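Lin2634 protein (Listeria innocua, PDB 3MZO) is a calcium-bound HD-domain protein of the YfbR-like 5'-deoxynucleotidase family and is probably a metal-dependent phosphohydrolase. Local coordinates at residues D138-D141 with L142-S146. Sequence-based numbering, arbitrary orientation.
Sequences DKVD and LLYES. With CA (calcium ion), chain K.
Val140 and Tyr144, one turn apart on helix 129-151, run alongside each other in one direction, CG1 of Val140 3.8 Å from CD1 of Tyr144. The carbonyl O of Val140 meets the edge of that ring in its plane and also accepts the Tyr144 N-H, one of four successive i to i+4 bonds that continue the helix across the two segments. This is the tight part: compact, beta-branched Val140 packs on Ile41 and Phe45 of helix 31-51, while Tyr144 suits a subunit border, its OH hydrogen-bonded to His5 of the second subunit.

Packing is looser where partly exposed Lys139 runs beside buried Leu142, CD to CD2 at 4.1 Å; the bend at chi2 (-56°) turns the lysine along its neighbour, and a long aliphatic chain with a charged end suits this border.

The polar side carries acids. Asp138 gives OD1 to the calcium at 2.6 Å, completing the HD-type set of His34, His68 and Asp69, while OD2 forms a salt bridge with Lys125, as the Lys139 amine does with Glu165. One turn on, OD2 of Asp141 and OE2 of Glu145 stand 4.2 Å apart, their carboxylate planes 30° from each other. A water donates to both, 2.7 Å from each of these oxygens. Glu145 also pairs with Arg19, and since Asp141 OD2 is hydrogen-bonded to ND1 of His34, whose NE2 binds the calcium, Asp141 is a second-shell residue that probably orients and polarises this metal ligand.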
loop_
_atom_site.group_PDB
_atom_site.type_symbol
_atom_site.label_atom_id
_atom_site.label_comp_id
_atom_site.label_asym_id
_atom_site.label_seq_id
_atom_site.Cartn_x
_atom_site.Cartn_y
_atom_site.Cartn_z
ATOM N N ASP B 138 -27.358 -6.215 -1.857
ATOM C CA ASP B 138 -26.248 -6.435 -0.942
ATOM C C ASP B 138 -25.690 -7.875 -1.101
ATOM O O ASP B 138 -24.477 -8.078 -1.213
ATOM C CB ASP B 138 -26.765 -6.176 0.478
ATOM C CG ASP B 138 -25.661 -6.075 1.512
ATOM O OD1 ASP B 138 -24.486 -5.873 1.143
ATOM O OD2 ASP B 138 -25.985 -6.184 2.718
ATOM N N LYS B 139 -26.574 -8.872 -1.138
ATOM C CA LYS B 139 -26.135 -10.248 -1.346
ATOM C C LYS B 139 -25.554 -10.478 -2.732
ATOM O O LYS B 139 -24.631 -11.249 -2.890
ATOM C CB LYS B 139 -27.255 -11.262 -1.070
ATOM C CG LYS B 139 -27.739 -11.307 0.368
ATOM C CD LYS B 139 -26.635 -11.574 1.380
ATOM C CE LYS B 139 -27.194 -11.545 2.810
ATOM N NZ LYS B 139 -26.196 -12.044 3.738
ATOM N N VAL B 140 -26.086 -9.808 -3.740
ATOM C CA VAL B 140 -25.500 -9.917 -5.079
ATOM C C VAL B 140 -24.066 -9.392 -5.056
ATOM O O VAL B 140 -23.199 -9.998 -5.698
ATOM C CB VAL B 140 -26.330 -9.238 -6.179
ATOM C CG1 VAL B 140 -25.506 -9.084 -7.445
ATOM C CG2 VAL B 140 -27.617 -10.038 -6.437
ATOM N N ASP B 141 -23.796 -8.292 -4.356
ATOM C CA ASP B 141 -22.422 -7.756 -4.358
ATOM C C ASP B 141 -21.492 -8.727 -3.616
ATOM O O ASP B 141 -20.376 -8.972 -4.046
ATOM C CB ASP B 141 -22.304 -6.355 -3.763
ATOM C CG ASP B 141 -20.885 -5.776 -3.910
ATOM O OD1 ASP B 141 -20.335 -5.791 -5.023
ATOM O OD2 ASP B 141 -20.284 -5.344 -2.904
ATOM N N LEU B 142 -21.980 -9.277 -2.514
ATOM C CA LEU B 142 -21.236 -10.263 -1.739
ATOM C C LEU B 142 -20.947 -11.498 -2.597
ATOM O O LEU B 142 -19.871 -12.089 -2.543
ATOM C CB LEU B 142 -22.057 -10.621 -0.519
ATOM C CG LEU B 142 -21.407 -11.266 0.689
ATOM C CD1 LEU B 142 -20.295 -10.406 1.300
ATOM C CD2 LEU B 142 -22.505 -11.565 1.704
ATOM N N LEU B 143 -21.924 -11.891 -3.401
ATOM C CA LEU B 143 -21.770 -13.008 -4.313
ATOM C C LEU B 143 -20.695 -12.718 -5.375
ATOM O O LEU B 143 -19.865 -13.576 -5.676
ATOM C CB LEU B 143 -23.122 -13.329 -4.984
ATOM C CG LEU B 143 -23.231 -14.622 -5.791
ATOM C CD1 LEU B 143 -23.633 -15.800 -4.892
ATOM C CD2 LEU B 143 -24.243 -14.460 -6.925
ATOM N N TYR B 144 -20.713 -11.519 -5.951
ATOM C CA TYR B 144 -19.645 -11.111 -6.902
ATOM C C TYR B 144 -18.242 -11.045 -6.262
ATOM O O TYR B 144 -17.239 -11.447 -6.873
ATOM C CB TYR B 144 -20.016 -9.781 -7.623
ATOM C CG TYR B 144 -20.825 -10.053 -8.874
ATOM C CD1 TYR B 144 -22.187 -10.331 -8.799
ATOM C CD2 TYR B 144 -20.207 -10.092 -10.132
ATOM C CE1 TYR B 144 -22.924 -10.630 -9.946
ATOM C CE2 TYR B 144 -20.931 -10.377 -11.280
ATOM C CZ TYR B 144 -22.297 -10.639 -11.167
ATOM O OH TYR B 144 -23.035 -10.909 -12.274
ATOM N N GLU B 145 -18.159 -10.500 -5.060
ATOM C CA GLU B 145 -16.852 -10.388 -4.377
ATOM C C GLU B 145 -16.313 -11.782 -4.076
ATOM O O GLU B 145 -15.164 -12.047 -4.277
ATOM C CB GLU B 145 -16.967 -9.698 -3.031
ATOM C CG GLU B 145 -17.170 -8.219 -2.979
ATOM C CD GLU B 145 -17.359 -7.741 -1.519
ATOM O OE1 GLU B 145 -18.153 -8.381 -0.786
ATOM O OE2 GLU B 145 -16.746 -6.721 -1.108
ATOM N N SER B 146 -17.164 -12.679 -3.586
ATOM C CA SER B 146 -16.702 -13.995 -3.198
ATOM C C SER B 146 -16.404 -14.829 -4.464
ATOM O O SER B 146 -15.422 -15.599 -4.518
ATOM C CB SER B 146 -17.706 -14.664 -2.261
ATOM O OG SER B 146 -18.916 -14.989 -2.932
HETATM CA CA CA K . -23.660 -4.386 3.105
HETATM O O HOH W 1 -24.988 -4.303 5.379
HETATM O O HOH W 2 -17.650 -4.772 -2.716
#